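Protein TASOR (PDB 6TL1) is a component of the HUSH complex, which maintains epigenetic silencing by promoting SETDB1 recruitment and H3K9 methylation; this is its pseudo-PARP domain. Local coordinates at residues 88-102 against 181-195. Numbering follows the deposited sequence.
Sequences KGLHVGQSKITILGS and QYYFYEYGFDELRRR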
ATOM      1  N   LYS A  88       5.416  13.324   5.078  1.00 54.26           N
ATOM      2  CA  LYS A  88       4.442  14.086   4.303  1.00 57.39           C
ATOM      3  C   LYS A  88       3.251  13.250   3.857  1.00 52.07           C
ATOM      4  O   LYS A  88       2.224  13.824   3.480  1.00 50.00           O
ATOM      5  CB  LYS A  88       5.080  14.630   3.012  1.00 61.09           C
ATOM      6  CG  LYS A  88       6.339  15.463   3.125  1.00 67.91           C
ATOM      7  CD  LYS A  88       6.094  16.911   3.435  1.00 76.81           C
ATOM      8  CE  LYS A  88       6.373  17.201   4.885  1.00 81.62           C
ATOM      9  NZ  LYS A  88       6.452  18.660   5.141  1.00 83.59           N
ATOM     10  N   GLY A  89       3.345  11.927   3.930  1.00 45.95           N
ATOM     11  CA  GLY A  89       2.314  11.070   3.391  1.00 45.09           C
ATOM     12  C   GLY A  89       2.565  10.749   1.928  1.00 44.22           C
ATOM     13  O   GLY A  89       3.424  11.328   1.262  1.00 51.29           O
ATOM     14  N   LEU A  90       1.821   9.770   1.428  1.00 41.63           N
ATOM     15  CA  LEU A  90       1.941   9.345   0.039  1.00 40.41           C
ATOM     16  C   LEU A  90       1.063  10.223  -0.848  1.00 40.75           C
ATOM     17  O   LEU A  90      -0.143  10.331  -0.616  1.00 40.27           O
ATOM     18  CB  LEU A  90       1.540   7.885  -0.105  1.00 38.20           C
ATOM     19  CG  LEU A  90       1.711   7.280  -1.497  1.00 41.33           C
ATOM     20  CD1 LEU A  90       3.160   7.365  -1.961  1.00 40.61           C
ATOM     21  CD2 LEU A  90       1.242   5.844  -1.478  1.00 43.09           C
ATOM     22  N   HIS A  91       1.665  10.831  -1.865  1.00 45.20           N
ATOM     23  CA  HIS A  91       0.979  11.752  -2.757  1.00 48.39           C
ATOM     24  C   HIS A  91       0.800  11.151  -4.145  1.00 47.91           C
ATOM     25  O   HIS A  91       1.510  10.217  -4.541  1.00 40.75           O
ATOM     26  CB  HIS A  91       1.745  13.074  -2.871  1.00 51.22           C
ATOM     27  CG  HIS A  91       1.670  13.923  -1.639  1.00 56.37           C
ATOM     28  ND1 HIS A  91       2.369  13.628  -0.490  1.00 58.95           N
ATOM     29  CD2 HIS A  91       0.980  15.058  -1.379  1.00 60.95           C
ATOM     30  CE1 HIS A  91       2.111  14.541   0.428  1.00 60.55           C
ATOM     31  NE2 HIS A  91       1.271  15.422  -0.087  1.00 62.30           N
ATOM     32  N   VAL A  92      -0.152  11.729  -4.893  1.00 43.17           N
ATOM     33  CA  VAL A  92      -0.362  11.302  -6.270  1.00 46.75           C
ATOM     34  C   VAL A  92       0.884  11.613  -7.082  1.00 51.27           C
ATOM     35  O   VAL A  92       1.701  12.469  -6.721  1.00 49.47           O
ATOM     36  CB  VAL A  92      -1.590  11.983  -6.899  1.00 40.31           C
ATOM     37  CG1 VAL A  92      -2.863  11.554  -6.182  1.00 36.62           C
ATOM     38  CG2 VAL A  92      -1.419  13.511  -6.871  1.00 43.90           C
ATOM     39  N   GLY A  93       1.008  10.928  -8.218  1.00 52.41           N
ATOM     40  CA  GLY A  93       2.115  11.140  -9.127  1.00 57.84           C
ATOM     41  C   GLY A  93       3.402  10.432  -8.767  1.00 57.68           C
ATOM     42  O   GLY A  93       4.415  10.652  -9.440  1.00 59.88           O
ATOM     43  N   GLN A  94       3.410   9.596  -7.734  1.00 55.49           N
ATOM     44  CA  GLN A  94       4.624   8.904  -7.327  1.00 59.84           C
ATOM     45  C   GLN A  94       4.738   7.505  -7.919  1.00 57.58           C
ATOM     46  O   GLN A  94       5.775   6.857  -7.747  1.00 61.28           O
ATOM     47  CB  GLN A  94       4.700   8.836  -5.800  1.00 66.70           C
ATOM     48  CG  GLN A  94       4.705  10.215  -5.145  1.00 74.90           C
ATOM     49  CD  GLN A  94       5.950  11.018  -5.474  1.00 83.09           C
ATOM     50  OE1 GLN A  94       5.866  12.185  -5.853  1.00 87.73           O
ATOM     51  NE2 GLN A  94       7.116  10.393  -5.330  1.00 86.04           N
ATOM     52  N   SER A  95       3.714   7.035  -8.621  1.00 50.91           N
ATOM     53  CA  SER A  95       3.759   5.754  -9.300  1.00 53.78           C
ATOM     54  C   SER A  95       3.680   5.973 -10.804  1.00 57.00           C
ATOM     55  O   SER A  95       3.213   7.008 -11.276  1.00 55.73           O
ATOM     56  CB  SER A  95       2.615   4.842  -8.846  1.00 51.53           C
ATOM     57  OG  SER A  95       2.557   3.690  -9.672  1.00 52.03           O
ATOM     58  N   LYS A  96       4.144   4.984 -11.562  1.00 58.30           N
ATOM     59  CA  LYS A  96       4.009   5.009 -13.011  1.00 57.79           C
ATOM     60  C   LYS A  96       2.974   4.018 -13.519  1.00 53.73           C
ATOM     61  O   LYS A  96       2.767   3.917 -14.730  1.00 57.09           O
ATOM     62  CB  LYS A  96       5.371   4.791 -13.675  1.00 62.00           C
ATOM     63  CG  LYS A  96       6.294   5.970 -13.382  1.00 70.39           C
ATOM     64  CD  LYS A  96       7.246   6.264 -14.520  1.00 75.53           C
ATOM     65  CE  LYS A  96       7.795   7.678 -14.390  1.00 79.86           C
ATOM     66  NZ  LYS A  96       7.184   8.582 -15.417  1.00 80.81           N
ATOM     67  N   ILE A  97       2.329   3.283 -12.618  1.00 43.27           N
ATOM     68  CA  ILE A  97       1.281   2.344 -12.985  1.00 45.58           C
ATOM     69  C   ILE A  97       0.065   3.100 -13.502  1.00 48.12           C
ATOM     70  O   ILE A  97      -0.286   4.176 -12.990  1.00 46.76           O
ATOM     71  CB  ILE A  97       0.936   1.477 -11.763  1.00 45.20           C
ATOM     72  CG1 ILE A  97       2.203   0.803 -11.226  1.00 45.20           C
ATOM     73  CG2 ILE A  97      -0.119   0.440 -12.101  1.00 45.39           C
ATOM     74  CD1 ILE A  97       1.980   0.109  -9.899  1.00 43.51           C
ATOM     75  N   THR A  98      -0.589   2.543 -14.528  1.00 45.28           N
ATOM     76  CA  THR A  98      -1.764   3.159 -15.138  1.00 45.23           C
ATOM     77  C   THR A  98      -2.982   2.246 -15.164  1.00 43.74           C
ATOM     78  O   THR A  98      -4.067   2.692 -15.550  1.00 44.85           O
ATOM     79  CB  THR A  98      -1.441   3.596 -16.574  1.00 48.23           C
ATOM     80  OG1 THR A  98      -1.025   2.455 -17.326  1.00 49.28           O
ATOM     81  CG2 THR A  98      -0.312   4.616 -16.590  1.00 48.57           C
ATOM     82  N   ILE A  99      -2.841   0.998 -14.720  1.00 44.41           N
ATOM     83  CA  ILE A  99      -3.829  -0.039 -14.990  1.00 43.20           C
ATOM     84  C   ILE A  99      -5.181   0.241 -14.336  1.00 41.65           C
ATOM     85  O   ILE A  99      -6.224  -0.134 -14.883  1.00 42.81           O
ATOM     86  CB  ILE A  99      -3.232  -1.396 -14.554  1.00 45.09           C
ATOM     87  CG1 ILE A  99      -4.019  -2.562 -15.124  1.00 47.73           C
ATOM     88  CG2 ILE A  99      -3.136  -1.512 -13.045  1.00 43.92           C
ATOM     89  CD1 ILE A  99      -3.389  -3.875 -14.730  1.00 47.69           C
ATOM     90  N   LEU A 100      -5.200   0.885 -13.164  1.00 35.55           N
ATOM     91  CA  LEU A 100      -6.441   1.150 -12.439  1.00 38.06           C
ATOM     92  C   LEU A 100      -6.865   2.613 -12.520  1.00 39.14           C
ATOM     93  O   LEU A 100      -7.832   3.014 -11.858  1.00 44.84           O
ATOM     94  CB  LEU A 100      -6.297   0.746 -10.970  1.00 41.05           C
ATOM     95  CG  LEU A 100      -5.998  -0.718 -10.646  1.00 41.43           C
ATOM     96  CD1 LEU A 100      -5.952  -0.919  -9.139  1.00 41.17           C
ATOM     97  CD2 LEU A 100      -7.003  -1.681 -11.314  1.00 37.17           C
ATOM     98  N   GLY A 101      -6.164   3.421 -13.301  1.00 41.23           N
ATOM     99  CA  GLY A 101      -6.475   4.834 -13.398  1.00 39.87           C
ATOM    100  C   GLY A 101      -5.191   5.624 -13.391  1.00 41.19           C
ATOM    101  O   GLY A 101      -4.136   5.080 -13.042  1.00 38.85           O
ATOM    102  N   SER A 102      -5.268   6.905 -13.741  1.00 37.42           N
ATOM    103  CA  SER A 102      -4.065   7.710 -13.892  1.00 40.84           C
ATOM    104  C   SER A 102      -3.347   7.843 -12.553  1.00 41.71           C
ATOM    105  O   SER A 102      -3.997   8.106 -11.527  1.00 41.67           O
ATOM    106  CB  SER A 102      -4.395   9.099 -14.442  1.00 43.47           C
ATOM    107  OG  SER A 102      -3.233   9.928 -14.492  1.00 43.59           O
ATOM    108  N   GLN A 181      -2.467  -4.434  -7.348  1.00 35.21           N
ATOM    109  CA  GLN A 181      -2.348  -3.137  -6.705  1.00 37.19           C
ATOM    110  C   GLN A 181      -3.671  -2.698  -6.106  1.00 35.09           C
ATOM    111  O   GLN A 181      -4.751  -3.153  -6.497  1.00 32.71           O
ATOM    112  CB  GLN A 181      -1.874  -2.069  -7.694  1.00 39.45           C
ATOM    113  CG  GLN A 181      -0.542  -2.367  -8.296  1.00 40.31           C
ATOM    114  CD  GLN A 181       0.577  -2.073  -7.329  1.00 40.50           C
ATOM    115  OE1 GLN A 181       0.676  -0.974  -6.780  1.00 43.76           O
ATOM    116  NE2 GLN A 181       1.404  -3.089  -7.068  1.00 39.76           N
ATOM    117  N   TYR A 182      -3.560  -1.811  -5.126  1.00 35.89           N
ATOM    118  CA  TYR A 182      -4.660  -0.998  -4.632  1.00 38.77           C
ATOM    119  C   TYR A 182      -4.468   0.418  -5.163  1.00 38.38           C
ATOM    120  O   TYR A 182      -3.341   0.915  -5.212  1.00 38.02           O
ATOM    121  CB  TYR A 182      -4.684  -0.969  -3.104  1.00 41.44           C
ATOM    122  CG  TYR A 182      -5.029  -2.279  -2.424  1.00 46.22           C
ATOM    123  CD1 TYR A 182      -6.073  -3.067  -2.872  1.00 51.46           C
ATOM    124  CD2 TYR A 182      -4.299  -2.721  -1.324  1.00 50.87           C
ATOM    125  CE1 TYR A 182      -6.386  -4.267  -2.253  1.00 55.27           C
ATOM    126  CE2 TYR A 182      -4.612  -3.920  -0.685  1.00 50.55           C
ATOM    127  CZ  TYR A 182      -5.652  -4.689  -1.162  1.00 54.12           C
ATOM    128  OH  TYR A 182      -5.974  -5.879  -0.552  1.00 55.23           O
ATOM    129  N   TYR A 183      -5.555   1.076  -5.542  1.00 40.64           N
ATOM    130  CA  TYR A 183      -5.512   2.437  -6.087  1.00 36.27           C
ATOM    131  C   TYR A 183      -6.410   3.325  -5.236  1.00 36.54           C
ATOM    132  O   TYR A 183      -7.634   3.261  -5.355  1.00 36.28           O
ATOM    133  CB  TYR A 183      -5.944   2.428  -7.545  1.00 34.40           C
ATOM    134  CG  TYR A 183      -6.018   3.768  -8.254  1.00 36.60           C
ATOM    135  CD1 TYR A 183      -4.867   4.448  -8.617  1.00 37.31           C
ATOM    136  CD2 TYR A 183      -7.242   4.311  -8.622  1.00 35.23           C
ATOM    137  CE1 TYR A 183      -4.934   5.652  -9.328  1.00 37.88           C
ATOM    138  CE2 TYR A 183      -7.324   5.524  -9.320  1.00 38.24           C
ATOM    139  CZ  TYR A 183      -6.168   6.179  -9.665  1.00 38.55           C
ATOM    140  OH  TYR A 183      -6.239   7.365 -10.352  1.00 39.26           O
ATOM    141  N   PHE A 184      -5.799   4.122  -4.362  1.00 33.04           N
ATOM    142  CA  PHE A 184      -6.507   4.962  -3.410  1.00 35.16           C
ATOM    143  C   PHE A 184      -6.602   6.397  -3.915  1.00 37.21           C
ATOM    144  O   PHE A 184      -5.649   6.942  -4.473  1.00 37.71           O
ATOM    145  CB  PHE A 184      -5.808   4.929  -2.053  1.00 32.36           C
ATOM    146  CG  PHE A 184      -5.971   3.628  -1.335  1.00 36.69           C
ATOM    147  CD1 PHE A 184      -7.073   3.404  -0.526  1.00 40.12           C
ATOM    148  CD2 PHE A 184      -5.031   2.623  -1.479  1.00 40.16           C
ATOM    149  CE1 PHE A 184      -7.236   2.193   0.132  1.00 41.70           C
ATOM    150  CE2 PHE A 184      -5.183   1.416  -0.816  1.00 40.31           C
ATOM    151  CZ  PHE A 184      -6.296   1.202  -0.019  1.00 40.83           C
ATOM    152  N   TYR A 185      -7.752   7.013  -3.706  1.00 39.14           N
ATOM    153  CA  TYR A 185      -7.952   8.379  -4.150  1.00 39.81           C
ATOM    154  C   TYR A 185      -8.996   9.001  -3.247  1.00 39.05           C
ATOM    155  O   TYR A 185      -9.696   8.309  -2.500  1.00 35.27           O
ATOM    156  CB  TYR A 185      -8.400   8.428  -5.612  1.00 34.06           C
ATOM    157  CG  TYR A 185      -9.624   7.583  -5.808  1.00 39.68           C
ATOM    158  CD1 TYR A 185     -10.894   8.101  -5.582  1.00 40.99           C
ATOM    159  CD2 TYR A 185      -9.515   6.255  -6.202  1.00 42.58           C
ATOM    160  CE1 TYR A 185     -12.017   7.321  -5.740  1.00 44.12           C
ATOM    161  CE2 TYR A 185     -10.635   5.470  -6.380  1.00 41.27           C
ATOM    162  CZ  TYR A 185     -11.880   6.003  -6.150  1.00 40.49           C
ATOM    163  OH  TYR A 185     -12.997   5.218  -6.312  1.00 40.19           O
ATOM    164  N   GLU A 186      -9.126  10.317  -3.351  1.00 39.37           N
ATOM    165  CA  GLU A 186     -10.133  11.007  -2.563  1.00 44.70           C
ATOM    166  C   GLU A 186     -10.492  12.302  -3.265  1.00 46.79           C
ATOM    167  O   GLU A 186      -9.608  13.101  -3.591  1.00 43.09           O
ATOM    168  CB  GLU A 186      -9.632  11.276  -1.142  1.00 47.54           C
ATOM    169  CG  GLU A 186     -10.689  11.834  -0.230  1.00 51.12           C
ATOM    170  CD  GLU A 186     -10.264  11.880   1.231  1.00 51.43           C
ATOM    171  OE1 GLU A 186      -9.053  11.801   1.525  1.00 47.60           O
ATOM    172  OE2 GLU A 186     -11.159  12.022   2.086  1.00 61.23           O
ATOM    173  N   TYR A 187     -11.783  12.507  -3.501  1.00 39.07           N
ATOM    174  CA  TYR A 187     -12.222  13.767  -4.052  1.00 48.25           C
ATOM    175  C   TYR A 187     -12.337  14.775  -2.917  1.00 57.81           C
ATOM    176  O   TYR A 187     -12.906  14.475  -1.861  1.00 56.47           O
ATOM    177  CB  TYR A 187     -13.569  13.604  -4.756  1.00 44.65           C
ATOM    178  CG  TYR A 187     -13.474  12.976  -6.129  1.00 52.53           C
ATOM    179  CD1 TYR A 187     -13.211  13.748  -7.251  1.00 58.25           C
ATOM    180  CD2 TYR A 187     -13.661  11.605  -6.302  1.00 49.98           C
ATOM    181  CE1 TYR A 187     -13.137  13.178  -8.514  1.00 62.16           C
ATOM    182  CE2 TYR A 187     -13.590  11.022  -7.566  1.00 51.81           C
ATOM    183  CZ  TYR A 187     -13.323  11.814  -8.663  1.00 57.10           C
ATOM    184  OH  TYR A 187     -13.240  11.255  -9.916  1.00 53.53           O
ATOM    185  N   GLY A 188     -11.805  15.967  -3.137  1.00 47.83           N
ATOM    186  CA  GLY A 188     -12.109  17.108  -2.307  1.00 65.22           C
ATOM    187  C   GLY A 188     -13.369  17.711  -2.861  1.00 70.37           C
ATOM    188  O   GLY A 188     -14.152  17.040  -3.553  1.00 71.16           O
ATOM    189  N   PHE A 189     -13.588  18.986  -2.597  1.00 80.90           N
ATOM    190  CA  PHE A 189     -14.717  19.662  -3.223  1.00 91.09           C
ATOM    191  C   PHE A 189     -14.187  20.414  -4.437  1.00 96.66           C
ATOM    192  O   PHE A 189     -13.507  21.434  -4.301  1.00101.16           O
ATOM    193  CB  PHE A 189     -15.445  20.573  -2.246  1.00101.51           C
ATOM    194  CG  PHE A 189     -16.378  21.542  -2.915  1.00114.94           C
ATOM    195  CD1 PHE A 189     -17.225  21.114  -3.932  1.00119.13           C
ATOM    196  CD2 PHE A 189     -16.430  22.868  -2.514  1.00122.30           C
ATOM    197  CE1 PHE A 189     -18.085  22.001  -4.565  1.00124.88           C
ATOM    198  CE2 PHE A 189     -17.292  23.761  -3.131  1.00128.80           C
ATOM    199  CZ  PHE A 189     -18.121  23.326  -4.157  1.00129.53           C
ATOM    200  N   ASP A 190     -14.501  19.885  -5.623  1.00 96.93           N
ATOM    201  CA  ASP A 190     -14.164  20.342  -6.981  1.00 96.98           C
ATOM    202  C   ASP A 190     -12.792  19.864  -7.455  1.00 87.26           C
ATOM    203  O   ASP A 190     -12.421  20.162  -8.597  1.00 87.36           O
ATOM    204  CB  ASP A 190     -14.203  21.873  -7.136  1.00107.11           C
ATOM    205  CG  ASP A 190     -15.473  22.359  -7.807  1.00115.94           C
ATOM    206  OD1 ASP A 190     -16.278  21.506  -8.246  1.00114.56           O
ATOM    207  OD2 ASP A 190     -15.665  23.588  -7.894  1.00123.53           O
ATOM    208  N   GLU A 191     -12.029  19.140  -6.641  1.00 79.31           N
ATOM    209  CA  GLU A 191     -10.692  18.728  -7.041  1.00 72.87           C
ATOM    210  C   GLU A 191     -10.354  17.410  -6.365  1.00 63.98           C
ATOM    211  O   GLU A 191     -10.832  17.127  -5.265  1.00 59.98           O
ATOM    212  CB  GLU A 191      -9.642  19.784  -6.694  1.00 79.67           C
ATOM    213  CG  GLU A 191      -8.600  19.994  -7.783  1.00 86.42           C
ATOM    214  CD  GLU A 191      -7.774  21.249  -7.563  1.00 95.56           C
ATOM    215  OE1 GLU A 191      -7.137  21.362  -6.493  1.00 95.79           O
ATOM    216  OE2 GLU A 191      -7.773  22.125  -8.453  1.00101.54           O
ATOM    217  N   LEU A 192      -9.524  16.611  -7.023  1.00 57.35           N
ATOM    218  CA  LEU A 192      -9.002  15.422  -6.379  1.00 53.68           C
ATOM    219  C   LEU A 192      -7.936  15.845  -5.381  1.00 51.97           C
ATOM    220  O   LEU A 192      -7.126  16.736  -5.656  1.00 52.40           O
ATOM    221  CB  LEU A 192      -8.416  14.457  -7.408  1.00 51.92           C
ATOM    222  CG  LEU A 192      -9.462  13.598  -8.106  1.00 50.92           C
ATOM    223  CD1 LEU A 192      -8.938  13.083  -9.435  1.00 53.55           C
ATOM    224  CD2 LEU A 192      -9.854  12.462  -7.188  1.00 39.22           C
ATOM    225  N   ARG A 193      -7.948  15.223  -4.211  1.00 49.73           N
ATOM    226  CA  ARG A 193      -6.922  15.517  -3.221  1.00 51.47           C
ATOM    227  C   ARG A 193      -5.590  14.947  -3.688  1.00 48.48           C
ATOM    228  O   ARG A 193      -5.543  13.892  -4.324  1.00 43.05           O
ATOM    229  CB  ARG A 193      -7.318  14.917  -1.872  1.00 50.12           C
ATOM    230  CG  ARG A 193      -8.427  15.677  -1.159  1.00 55.47           C
ATOM    231  CD  ARG A 193      -8.626  15.147   0.248  1.00 54.29           C
ATOM    232  NE  ARG A 193      -7.352  14.920   0.915  1.00 55.94           N
ATOM    233  CZ  ARG A 193      -6.859  15.719   1.856  1.00 60.08           C
ATOM    234  NH1 ARG A 193      -7.542  16.793   2.235  1.00 64.29           N
ATOM    235  NH2 ARG A 193      -5.686  15.445   2.415  1.00 57.66           N
ATOM    236  N   ARG A 194      -4.503  15.665  -3.418  1.00 48.73           N
ATOM    237  CA  ARG A 194      -3.224  15.098  -3.809  1.00 43.11           C
ATOM    238  C   ARG A 194      -2.747  14.035  -2.829  1.00 43.27           C
ATOM    239  O   ARG A 194      -1.859  13.248  -3.170  1.00 42.91           O
ATOM    240  CB  ARG A 194      -2.156  16.184  -3.959  1.00 50.09           C
ATOM    241  CG  ARG A 194      -2.376  17.100  -5.151  1.00 58.58           C
ATOM    242  CD  ARG A 194      -1.105  17.829  -5.554  1.00 71.81           C
ATOM    243  NE  ARG A 194      -0.113  16.898  -6.097  1.00 76.90           N
ATOM    244  CZ  ARG A 194       1.030  16.565  -5.507  1.00 81.87           C
ATOM    245  NH1 ARG A 194       1.363  17.090  -4.333  1.00 83.10           N
ATOM    246  NH2 ARG A 194       1.846  15.702  -6.100  1.00 82.40           N
ATOM    247  N   ARG A 195      -3.324  13.980  -1.623  1.00 40.26           N
ATOM    248  CA  ARG A 195      -2.983  12.954  -0.645  1.00 42.87           C
ATOM    249  C   ARG A 195      -4.266  12.359  -0.070  1.00 41.38           C
ATOM    250  O   ARG A 195      -4.941  13.006   0.743  1.00 42.35           O
ATOM    251  CB  ARG A 195      -2.108  13.514   0.476  1.00 46.93           C
ATOM    252  CG  ARG A 195      -1.795  12.464   1.549  1.00 50.22           C
ATOM    253  CD  ARG A 195      -0.904  12.998   2.643  1.00 53.02           C
ATOM    254  NE  ARG A 195      -1.419  14.234   3.211  1.00 56.87           N
ATOM    255  CZ  ARG A 195      -2.405  14.295   4.103  1.00 57.27           C
ATOM    256  NH1 ARG A 195      -3.013  13.191   4.526  1.00 49.68           N
ATOM    257  NH2 ARG A 195      -2.802  15.475   4.568  1.00 64.59           N
TER
HETATM  258  O   HOH W   1       1.246  16.331   2.849  1.00 58.24           O
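Val92 N donates a hydrogen bond to Arg194 O at 2.9 Å, one of two that tie residues 88-102 to residues 181-195. In the other, farther along, Tyr183 OH gives its proton to Ser102 O at 2.6 Å, meeting the carbonyl oxygen at the ring's edge and in the ring plane. With CG anti to the backbone N (chi1 177°), the Tyr183 ring is placed alongside the type I turn from Thr98 to Gly101, and Leu100 O lies over one face, 3.5 Å from Tyr183 CD2; the same oxygen accepts a hydrogen bond from His160.

The contact thus joins the loop between helix 82-88 and strand 107-110 to strand 181-184, an inner strand of the mixed sheet in this pseudo-PARP domain, and to the loop that follows it.

An apolar contact continues along the strand, where Leu100 CD1 packs 3.7 Å from Tyr183 CB. Separately, the Ile97 CD1 methyl sits against the carboxamide of Gln181, nearest its OE1 at 3.5 Å; the NE2 of that amide is held by Tyr177 and Ser110.

Arginines frame the other end. Arg195 CB makes a CH-pi contact over the His91 face, 4.1 Å from the ring centroid, and its guanidinium runs on to a salt bridge with Glu50. The Arg194 guanidinium, turned 23° from the His91 ring plane, brings NH1 within 3.6 Å of His91 CD2, while Val92 CG2 lies 3.7 Å from Arg194 NE, with the arginine's CB and CG close behind.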